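Local coordinates for hypothetical protein, similar to alpha-acetolactate decarboxylase (Staphylococcus aureus subsp. aureus, PDB 1XV2) that probably catalyses the zinc-dependent decarboxylation of alpha-acetolactate to acetoin, at residues Y9-L14 and E72-A77; K86-Q91 and V198-Q203; R127-Q132 and R144-E149; H34-I39 and I79-A84. All coordinates share one frame; numbering follows the deposited sequence.

Interaction 1: Y9-L14 and E72-A77; sequences YQHGTL and EKVPYA
Y76 and Q10 both carry CG anti to the backbone N (chi1 178° and -175°), which swings the phenol of Y76 across Q10-L14 and sends the extended chain of Q10 to meet its hydroxyl end. The amide comes in at the rim of the ring: Q10 CD lies in the ring plane, 3.4 Å from Y76 CE1, with the amide turned 72° against the ring. Y76 OH and Q10 OE1 are 2.8 Å apart, at most a weak and unsettled hydrogen bond. One face of the phenol is covered by backbone, with T13 C and L14 N each about 3.5 Å above its plane, while L14 CB touches Y76 CE2 at 3.9 Å. The main chains make a single antiparallel bridge. H11 and A77 are a hydrogen-bonded pair, H11 N reaching A77 O at 2.8 Å and A77 N reaching H11 O at 3.0 Å. H11 O also receives the CA-H of Y76. The imidazole of H11 has its nitrogens engaged by T25 and H211, and the Q10 amide has further partners in S78, at OE1, and in V170 and Q210. The contact lies where strand 7-11 gives way to helix 14-18, whose N-cap is T13; strand 207-211 flanks strand 7-11, L31 of helix 28-32 covers A77, and V74 and P75 pack against strand 37-42.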
# COMPACT_ATOMS: atom_id res chain seq x y z
N TYR A 9 -4.67 6.00 -7.84
CA TYR A 9 -5.03 4.62 -8.16
C TYR A 9 -3.86 3.85 -8.73
O TYR A 9 -3.17 4.32 -9.63
CB TYR A 9 -6.17 4.60 -9.18
CG TYR A 9 -6.64 3.21 -9.56
CD1 TYR A 9 -7.58 2.54 -8.77
CD2 TYR A 9 -6.17 2.58 -10.71
CE1 TYR A 9 -8.03 1.27 -9.12
CE2 TYR A 9 -6.61 1.31 -11.07
CZ TYR A 9 -7.55 0.66 -10.28
OH TYR A 9 -8.02 -0.58 -10.64
N GLN A 10 -3.63 2.65 -8.20
CA GLN A 10 -2.54 1.83 -8.70
C GLN A 10 -3.01 0.41 -8.96
O GLN A 10 -3.67 -0.21 -8.13
CB GLN A 10 -1.36 1.84 -7.72
CG GLN A 10 -0.13 1.10 -8.23
CD GLN A 10 1.14 1.42 -7.44
OE1 GLN A 10 1.80 2.43 -7.68
NE2 GLN A 10 1.47 0.56 -6.49
N HIS A 11 -2.68 -0.10 -10.14
CA HIS A 11 -3.03 -1.46 -10.51
C HIS A 11 -1.73 -2.25 -10.49
O HIS A 11 -0.81 -1.96 -11.25
CB HIS A 11 -3.64 -1.52 -11.92
CG HIS A 11 -3.88 -2.91 -12.40
ND1 HIS A 11 -4.93 -3.69 -11.95
CD2 HIS A 11 -3.17 -3.70 -13.25
CE1 HIS A 11 -4.85 -4.89 -12.49
NE2 HIS A 11 -3.79 -4.92 -13.28
N GLY A 12 -1.66 -3.24 -9.61
CA GLY A 12 -0.45 -4.03 -9.50
C GLY A 12 0.57 -3.20 -8.75
O GLY A 12 0.26 -2.08 -8.32
N THR A 13 1.78 -3.73 -8.58
CA THR A 13 2.82 -3.01 -7.86
C THR A 13 4.17 -3.08 -8.58
O THR A 13 4.38 -3.92 -9.45
CB THR A 13 3.00 -3.57 -6.44
OG1 THR A 13 3.41 -4.94 -6.52
CG2 THR A 13 1.69 -3.50 -5.67
N LEU A 14 5.08 -2.18 -8.21
CA LEU A 14 6.40 -2.16 -8.83
C LEU A 14 7.23 -3.37 -8.42
O LEU A 14 7.93 -3.96 -9.24
CB LEU A 14 7.14 -0.88 -8.45
CG LEU A 14 8.55 -0.73 -9.01
CD1 LEU A 14 8.52 -0.82 -10.53
CD2 LEU A 14 9.15 0.59 -8.56
N GLU A 72 -5.41 -2.59 -25.02
CA GLU A 72 -4.11 -3.14 -24.64
C GLU A 72 -4.12 -3.42 -23.15
O GLU A 72 -4.77 -2.71 -22.39
CB GLU A 72 -2.97 -2.17 -24.98
CG GLU A 72 -2.83 -1.86 -26.47
CD GLU A 72 -3.74 -0.73 -26.92
OE1 GLU A 72 -4.64 -0.34 -26.16
OE2 GLU A 72 -3.54 -0.25 -28.06
N LYS A 73 -3.40 -4.45 -22.72
CA LYS A 73 -3.35 -4.80 -21.31
C LYS A 73 -2.08 -4.28 -20.63
O LYS A 73 -1.05 -4.10 -21.27
CB LYS A 73 -3.45 -6.32 -21.14
CG LYS A 73 -4.82 -6.89 -21.49
CD LYS A 73 -4.90 -8.39 -21.27
CE LYS A 73 -4.02 -9.16 -22.25
NZ LYS A 73 -4.18 -10.64 -22.11
N VAL A 74 -2.17 -4.03 -19.32
CA VAL A 74 -1.04 -3.53 -18.55
C VAL A 74 -0.83 -4.37 -17.29
O VAL A 74 -1.79 -4.81 -16.66
CB VAL A 74 -1.26 -2.05 -18.13
CG1 VAL A 74 -1.48 -1.19 -19.36
CG2 VAL A 74 -2.45 -1.94 -17.19
N PRO A 75 0.43 -4.61 -16.91
CA PRO A 75 0.76 -5.40 -15.72
C PRO A 75 0.96 -4.52 -14.48
O PRO A 75 0.88 -5.00 -13.35
CB PRO A 75 2.04 -6.09 -16.13
CG PRO A 75 2.74 -5.01 -16.89
CD PRO A 75 1.63 -4.42 -17.75
N TYR A 76 1.21 -3.23 -14.72
CA TYR A 76 1.43 -2.26 -13.65
C TYR A 76 1.13 -0.84 -14.14
O TYR A 76 1.67 -0.40 -15.15
CB TYR A 76 2.87 -2.33 -13.15
CG TYR A 76 3.19 -1.31 -12.07
CD1 TYR A 76 2.34 -1.14 -10.98
CD2 TYR A 76 4.35 -0.54 -12.13
CE1 TYR A 76 2.63 -0.21 -9.98
CE2 TYR A 76 4.66 0.38 -11.13
CZ TYR A 76 3.79 0.54 -10.06
OH TYR A 76 4.08 1.45 -9.07
N ALA A 77 0.29 -0.13 -13.40
CA ALA A 77 -0.08 1.23 -13.78
C ALA A 77 -0.46 2.09 -12.58
O ALA A 77 -0.99 1.59 -11.59
CB ALA A 77 -1.24 1.19 -14.76

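Interaction 2: K86-Q91 and V198-Q203; sequences KTFPLQ and VVVEIQ
V198 begins an antiparallel beta ladder with L90, in which 198-203 runs against 86-91 within the large antiparallel sheet. V198 N bonds to L90 O at 3.0 Å, and V198 O takes L90 N in return. V199 faces P89 in a non-hydrogen-bonded pair on the other side of the sheet, its CG1 tight against T87 CG2 at 3.5 Å. V200 is the central residue: its N reaches F88 O at 2.7 Å, and its O accepts F88 N and the CA-H of T87. With its CG between the backbone N and the carbonyl carbon (chi1 64°), F88 lies alongside V200, whose CB makes a CH-pi contact over the ring face, 3.8 Å from the centroid. V200 CG2 meets L90 CD1 beside it. E201, opposite T87, joins it through a water that donates to E201 OE2 and lies 2.7 Å from T87 OG1. I202 closes the ladder with K86: its N bonds to K86 O, while K86 N to I202 O is weak. Helix 95-105 packs on the side of F88, L90 and I202. There I202 CD1 lies in the plane of the F88 ring, 3.6 Å from CE2 at its edge.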
# COMPACT_ATOMS: atom_id res chain seq x y z
N LYS A 86 -1.42 22.96 -6.21
CA LYS A 86 -0.38 23.98 -6.19
C LYS A 86 0.29 24.07 -7.56
O LYS A 86 0.54 23.05 -8.21
CB LYS A 86 0.66 23.67 -5.11
CG LYS A 86 1.77 24.72 -5.03
CD LYS A 86 2.73 24.46 -3.88
CE LYS A 86 2.10 24.75 -2.53
NZ LYS A 86 3.06 24.51 -1.40
N THR A 87 0.57 25.29 -7.99
CA THR A 87 1.21 25.54 -9.27
C THR A 87 2.34 26.55 -9.07
O THR A 87 2.23 27.43 -8.21
CB THR A 87 0.21 26.12 -10.29
OG1 THR A 87 -0.92 25.24 -10.41
CG2 THR A 87 0.85 26.29 -11.65
N PHE A 88 3.41 26.42 -9.84
CA PHE A 88 4.55 27.33 -9.74
C PHE A 88 5.57 27.09 -10.85
O PHE A 88 5.77 25.96 -11.28
CB PHE A 88 5.22 27.18 -8.37
CG PHE A 88 5.82 25.83 -8.12
CD1 PHE A 88 7.11 25.53 -8.55
CD2 PHE A 88 5.10 24.85 -7.44
CE1 PHE A 88 7.67 24.28 -8.32
CE2 PHE A 88 5.65 23.59 -7.20
CZ PHE A 88 6.94 23.31 -7.64
N PRO A 89 6.22 28.16 -11.33
CA PRO A 89 7.22 28.04 -12.39
C PRO A 89 8.64 27.71 -11.94
O PRO A 89 8.97 27.81 -10.76
CB PRO A 89 7.14 29.40 -13.08
CG PRO A 89 6.91 30.31 -11.93
CD PRO A 89 5.88 29.57 -11.09
N LEU A 90 9.46 27.29 -12.90
CA LEU A 90 10.86 26.96 -12.66
C LEU A 90 11.62 27.20 -13.95
O LEU A 90 11.10 26.96 -15.04
CB LEU A 90 11.02 25.50 -12.22
CG LEU A 90 10.50 25.11 -10.84
CD1 LEU A 90 10.80 23.64 -10.58
CD2 LEU A 90 11.16 25.97 -9.77
N GLN A 91 12.86 27.66 -13.83
CA GLN A 91 13.67 27.93 -15.01
C GLN A 91 15.14 27.58 -14.79
O GLN A 91 15.65 27.69 -13.67
CB GLN A 91 13.59 29.41 -15.39
CG GLN A 91 12.18 29.92 -15.68
CD GLN A 91 12.17 31.41 -15.96
OE1 GLN A 91 12.59 32.21 -15.12
NE2 GLN A 91 11.68 31.79 -17.13
N VAL A 198 9.50 26.02 -17.44
CA VAL A 198 8.35 25.15 -17.25
C VAL A 198 7.45 25.60 -16.11
O VAL A 198 7.77 26.53 -15.37
CB VAL A 198 8.79 23.71 -16.91
CG1 VAL A 198 9.62 23.13 -18.04
CG2 VAL A 198 9.57 23.70 -15.61
N VAL A 199 6.31 24.93 -16.00
CA VAL A 199 5.34 25.19 -14.94
C VAL A 199 5.17 23.86 -14.22
O VAL A 199 5.03 22.82 -14.86
CB VAL A 199 3.97 25.63 -15.51
CG1 VAL A 199 2.95 25.74 -14.38
CG2 VAL A 199 4.11 26.96 -16.23
N VAL A 200 5.21 23.89 -12.89
CA VAL A 200 5.06 22.67 -12.11
C VAL A 200 3.73 22.64 -11.36
O VAL A 200 3.38 23.59 -10.66
CB VAL A 200 6.20 22.53 -11.07
CG1 VAL A 200 6.02 21.24 -10.28
CG2 VAL A 200 7.56 22.55 -11.76
N GLU A 201 3.00 21.54 -11.52
CA GLU A 201 1.72 21.35 -10.85
C GLU A 201 1.84 20.15 -9.92
O GLU A 201 2.35 19.09 -10.32
CB GLU A 201 0.60 21.13 -11.86
CG GLU A 201 0.24 22.36 -12.66
CD GLU A 201 -0.73 22.06 -13.78
OE1 GLU A 201 -0.32 21.38 -14.75
OE2 GLU A 201 -1.90 22.48 -13.70
N ILE A 202 1.38 20.30 -8.69
CA ILE A 202 1.44 19.22 -7.72
C ILE A 202 0.06 18.92 -7.14
O ILE A 202 -0.81 19.80 -7.06
CB ILE A 202 2.36 19.58 -6.53
CG1 ILE A 202 3.75 19.95 -7.05
CG2 ILE A 202 2.47 18.40 -5.58
CD1 ILE A 202 4.72 20.36 -5.94
N GLN A 203 -0.14 17.66 -6.76
CA GLN A 203 -1.39 17.23 -6.15
C GLN A 203 -1.04 16.26 -5.03
O GLN A 203 -0.36 15.26 -5.25
CB GLN A 203 -2.29 16.53 -7.17
CG GLN A 203 -3.62 16.08 -6.58
CD GLN A 203 -4.49 15.33 -7.57
OE1 GLN A 203 -5.65 15.02 -7.27
NE2 GLN A 203 -3.95 15.02 -8.74
O HOH W 1 -2.41 24.87 -12.61

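Interaction 3: R127-Q132 and R144-E149; sequences RMMPAQ and RRQPEE
R127 and E148 form a non-hydrogen-bonded antiparallel bridge where strands 120-127 and 148-151 meet; the loop leaving the first strand stays in contact with the loop leading into the second. The R127 chain leaves with CG between the backbone N and the carbonyl carbon (chi1 64°) and bends again at chi2 (84°), so that it folds across the amide of Q146. R127 NH1 donates to Q146 OE1 at 2.7 Å, the guanidinium and amide standing nearly perpendicular at 83°. Q146 is extended beyond CG, and its NE2 donates to E148 OE2 at 3.2 Å. The amide is thus gripped at both ends and its rotation fixed. R127 has further partners, E48 at NE and A236 O at NH1, and its CB lies 3.8 Å from CG of E148, which H125 also binds. M128, modelled as selenomethionine, donates its N to P147 O at 3.2 Å, and its CB faces P147 CG; its doubly bent chain carries CE to 3.7 Å from E149 OE1, on a carboxylate that also pairs with R151. P130 wedges between Q146 and R145, its CD on Q146 CB and its CG over one face of the R145 guanidinium. Extended from CG to NE, R145 passes the proline: NH2 donates to A131 O at 3.1 Å in the guanidinium plane, and NH1 holds a water that donates to the same A131 O at 2.8 Å.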
# COMPACT_ATOMS: atom_id res chain seq x y z
N ARG A 127 14.36 6.31 -21.21
CA ARG A 127 14.61 4.95 -21.63
C ARG A 127 13.26 4.40 -22.07
O ARG A 127 12.22 4.91 -21.66
CB ARG A 127 15.21 4.09 -20.50
CG ARG A 127 14.31 3.87 -19.28
CD ARG A 127 13.32 2.71 -19.46
NE ARG A 127 12.45 2.56 -18.29
CZ ARG A 127 12.84 2.07 -17.12
NH1 ARG A 127 14.09 1.65 -16.94
NH2 ARG A 127 11.98 2.01 -16.10
N MSE A 128 13.29 3.39 -22.93
CA MSE A 128 12.07 2.75 -23.40
C MSE A 128 12.26 1.28 -23.05
O MSE A 128 12.99 0.56 -23.74
CB MSE A 128 11.90 2.93 -24.91
CG MSE A 128 11.81 4.39 -25.37
SE MSE A 128 13.54 5.17 -25.75
CE MSE A 128 13.73 4.62 -27.60
N MSE A 129 11.62 0.85 -21.97
CA MSE A 129 11.76 -0.53 -21.53
C MSE A 129 11.49 -1.52 -22.66
O MSE A 129 10.41 -1.51 -23.24
CB MSE A 129 10.80 -0.80 -20.36
CG MSE A 129 11.12 -2.08 -19.58
SE MSE A 129 12.79 -1.96 -18.61
CE MSE A 129 12.12 -1.19 -16.97
N PRO A 130 12.48 -2.36 -22.98
CA PRO A 130 12.30 -3.35 -24.05
C PRO A 130 11.35 -4.46 -23.60
O PRO A 130 11.44 -4.94 -22.47
CB PRO A 130 13.73 -3.84 -24.30
CG PRO A 130 14.34 -3.75 -22.94
CD PRO A 130 13.85 -2.41 -22.44
N ALA A 131 10.44 -4.84 -24.49
CA ALA A 131 9.47 -5.87 -24.17
C ALA A 131 10.07 -7.26 -24.00
O ALA A 131 11.11 -7.59 -24.59
CB ALA A 131 8.39 -5.91 -25.25
N GLN A 132 9.42 -8.07 -23.17
CA GLN A 132 9.84 -9.45 -22.92
C GLN A 132 8.74 -10.36 -23.46
O GLN A 132 7.59 -9.95 -23.56
CB GLN A 132 9.98 -9.71 -21.42
CG GLN A 132 11.39 -9.63 -20.86
CD GLN A 132 11.47 -10.14 -19.43
OE1 GLN A 132 11.03 -11.26 -19.14
NE2 GLN A 132 12.02 -9.33 -18.54
N ARG A 144 18.58 -3.65 -18.07
CA ARG A 144 20.00 -3.72 -18.39
C ARG A 144 20.32 -3.76 -19.88
O ARG A 144 21.49 -3.72 -20.27
CB ARG A 144 20.63 -4.92 -17.68
CG ARG A 144 20.80 -4.70 -16.18
CD ARG A 144 21.17 -5.98 -15.46
NE ARG A 144 21.40 -5.74 -14.04
CZ ARG A 144 21.48 -6.70 -13.12
NH1 ARG A 144 21.36 -7.97 -13.47
NH2 ARG A 144 21.69 -6.38 -11.85
N ARG A 145 19.29 -3.83 -20.71
CA ARG A 145 19.48 -3.86 -22.16
C ARG A 145 18.54 -2.84 -22.80
O ARG A 145 18.31 -2.85 -24.01
CB ARG A 145 19.19 -5.26 -22.72
CG ARG A 145 17.75 -5.72 -22.59
CD ARG A 145 17.60 -7.18 -23.02
NE ARG A 145 16.23 -7.68 -22.87
CZ ARG A 145 15.25 -7.48 -23.75
NH1 ARG A 145 15.48 -6.79 -24.86
NH2 ARG A 145 14.04 -7.96 -23.51
N GLN A 146 18.02 -1.94 -21.97
CA GLN A 146 17.09 -0.91 -22.42
C GLN A 146 17.74 0.13 -23.32
O GLN A 146 18.91 0.49 -23.15
CB GLN A 146 16.49 -0.17 -21.23
CG GLN A 146 17.53 0.60 -20.42
CD GLN A 146 16.95 1.27 -19.19
OE1 GLN A 146 16.02 0.76 -18.58
NE2 GLN A 146 17.51 2.42 -18.82
N PRO A 147 16.98 0.63 -24.30
CA PRO A 147 17.55 1.65 -25.17
C PRO A 147 17.28 2.98 -24.46
O PRO A 147 16.36 3.09 -23.65
CB PRO A 147 16.75 1.49 -26.46
CG PRO A 147 15.41 1.08 -25.96
CD PRO A 147 15.75 0.07 -24.88
N GLU A 148 18.10 3.99 -24.75
CA GLU A 148 17.94 5.30 -24.14
C GLU A 148 18.09 6.35 -25.23
O GLU A 148 18.92 6.22 -26.12
CB GLU A 148 18.99 5.50 -23.04
CG GLU A 148 18.74 4.69 -21.77
CD GLU A 148 19.91 4.73 -20.78
OE1 GLU A 148 20.55 5.79 -20.66
OE2 GLU A 148 20.17 3.69 -20.13
N GLU A 149 17.26 7.39 -25.16
CA GLU A 149 17.30 8.45 -26.15
C GLU A 149 17.28 9.80 -25.44
O GLU A 149 16.53 10.00 -24.48
CB GLU A 149 16.10 8.34 -27.10
CG GLU A 149 16.44 8.64 -28.56
CD GLU A 149 15.20 8.73 -29.45
OE1 GLU A 149 14.34 7.82 -29.39
OE2 GLU A 149 15.09 9.71 -30.22
O HOH W 2 12.91 -6.69 -26.50

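Interaction 4: H34-I39 and I79-A84; sequences HGNLGI and ITNFKA
I79 packs against the chain of H34-L37 with every branch of its side chain. CB sits 4.0 Å from L37 O; CG2 turns to H34, 3.8 Å from its CB; CG1, anti to the backbone N (chi1 -157°), meets L37 O and lies 3.6 Å from G35 CA; and CD1 at the tip presses on G35 C at 3.4 Å. The isoleucine thus lies along a backbone surface that G35 provides without a side chain. Next to it N36 and L37 both face T80, a classic beta bulge. T80 O accepts two bonds, from N36 N at 2.9 Å, which comes in above the carbonyl plane, and from L37 N at 3.2 Å; T80 N returns a bond to L37 O. From within the bulge the N36 side chain turns toward the loop that follows T80, and OD1 accepts F82 N at 3.2 Å, fixing the backbone at F82. L37 CD1 stands over one face of the F82 ring, 4.0 Å from its centroid, in a CH-pi contact. The contact joins neighbouring strands 37-42 and 77-80 of the mixed sheet. F82 also packs against strands 113-118 and 198-204 of the large antiparallel sheet, L37 and T80 reach strand 154-163, and T80 OG1 bonds to V7 O of strand 7-11.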
# COMPACT_ATOMS: atom_id res chain seq x y z
N HIS A 34 -10.21 5.42 -13.99
CA HIS A 34 -9.75 5.95 -12.71
C HIS A 34 -8.90 7.21 -12.79
O HIS A 34 -8.54 7.78 -11.77
CB HIS A 34 -8.96 4.88 -11.94
CG HIS A 34 -9.77 3.67 -11.56
ND1 HIS A 34 -9.99 2.63 -12.43
CD2 HIS A 34 -10.39 3.35 -10.41
CE1 HIS A 34 -10.72 1.71 -11.82
NE2 HIS A 34 -10.98 2.12 -10.60
N GLY A 35 -8.58 7.66 -14.00
CA GLY A 35 -7.77 8.86 -14.11
C GLY A 35 -7.51 9.39 -15.51
O GLY A 35 -8.01 8.84 -16.49
N ASN A 36 -6.73 10.46 -15.58
CA ASN A 36 -6.38 11.10 -16.84
C ASN A 36 -4.90 11.45 -16.90
O ASN A 36 -4.41 11.97 -17.91
CB ASN A 36 -7.21 12.37 -17.03
CG ASN A 36 -7.19 13.27 -15.81
OD1 ASN A 36 -6.13 13.53 -15.23
ND2 ASN A 36 -8.36 13.75 -15.41
N LEU A 37 -4.18 11.18 -15.82
CA LEU A 37 -2.75 11.46 -15.76
C LEU A 37 -2.03 10.35 -15.01
O LEU A 37 -2.41 10.00 -13.89
CB LEU A 37 -2.50 12.80 -15.06
CG LEU A 37 -1.03 13.20 -14.85
CD1 LEU A 37 -0.92 14.72 -14.80
CD2 LEU A 37 -0.50 12.58 -13.57
N GLY A 38 -0.99 9.79 -15.63
CA GLY A 38 -0.26 8.72 -14.99
C GLY A 38 0.79 8.06 -15.86
O GLY A 38 1.15 8.55 -16.93
N ILE A 39 1.28 6.92 -15.38
CA ILE A 39 2.31 6.17 -16.07
C ILE A 39 2.02 4.68 -15.98
O ILE A 39 1.28 4.23 -15.11
CB ILE A 39 3.67 6.42 -15.41
CG1 ILE A 39 3.63 5.94 -13.96
CG2 ILE A 39 4.01 7.91 -15.45
CD1 ILE A 39 4.88 6.24 -13.16
N ILE A 79 -2.41 5.89 -11.85
CA ILE A 79 -3.17 6.95 -12.50
C ILE A 79 -4.00 7.78 -11.52
O ILE A 79 -4.28 7.34 -10.41
CB ILE A 79 -4.10 6.37 -13.58
CG1 ILE A 79 -4.46 7.44 -14.61
CG2 ILE A 79 -5.38 5.83 -12.93
CD1 ILE A 79 -5.19 6.90 -15.83
N THR A 80 -4.38 8.98 -11.94
CA THR A 80 -5.17 9.85 -11.08
C THR A 80 -5.95 10.89 -11.87
O THR A 80 -5.62 11.19 -13.01
CB THR A 80 -4.27 10.60 -10.07
OG1 THR A 80 -5.09 11.32 -9.14
CG2 THR A 80 -3.37 11.59 -10.81
N ASN A 81 -7.01 11.41 -11.25
CA ASN A 81 -7.81 12.47 -11.84
C ASN A 81 -7.06 13.69 -11.33
O ASN A 81 -7.35 14.19 -10.24
CB ASN A 81 -9.23 12.46 -11.30
CG ASN A 81 -10.04 11.28 -11.78
OD1 ASN A 81 -10.15 11.04 -12.98
ND2 ASN A 81 -10.60 10.53 -10.84
N PHE A 82 -6.09 14.15 -12.11
CA PHE A 82 -5.26 15.28 -11.72
C PHE A 82 -5.98 16.58 -11.42
O PHE A 82 -6.60 17.18 -12.29
CB PHE A 82 -4.18 15.53 -12.77
CG PHE A 82 -3.05 16.38 -12.27
CD1 PHE A 82 -2.26 15.94 -11.21
CD2 PHE A 82 -2.77 17.61 -12.85
CE1 PHE A 82 -1.22 16.73 -10.72
CE2 PHE A 82 -1.72 18.41 -12.37
CZ PHE A 82 -0.95 17.96 -11.30
N LYS A 83 -5.88 17.00 -10.16
CA LYS A 83 -6.47 18.24 -9.68
C LYS A 83 -5.34 18.95 -8.93
O LYS A 83 -5.13 18.72 -7.73
CB LYS A 83 -7.64 17.92 -8.73
CG LYS A 83 -8.20 19.13 -7.99
CD LYS A 83 -8.84 20.13 -8.94
CE LYS A 83 -9.30 21.37 -8.18
NZ LYS A 83 -8.15 22.06 -7.53
N ALA A 84 -4.62 19.81 -9.64
CA ALA A 84 -3.49 20.54 -9.06
C ALA A 84 -3.88 21.37 -7.85
O ALA A 84 -4.78 22.20 -7.91
CB ALA A 84 -2.86 21.44 -10.12

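In the fold
Interactions 1 and 4 touch in the mixed sheet, where Y9 O lies 2.8 Å from I79 N, and the Y9 ring stacks on that of H34. Interaction 4 also meets interaction 2, E201 CB lying 3.6 Å from F82 CZ, so it connects the two sheets. Interaction 3 stands apart, its centre about 29 Å from that of interaction 2, though both reach the large antiparallel sheet. The zinc ion, held by H176, H178 and H189, relates them to the probable active site: the R127 side chain is about 4 Å from it and that of Y76 about 7 Å. R127 packs on H189, and I39 on H176 and H178; interaction 2 lies out toward the periphery.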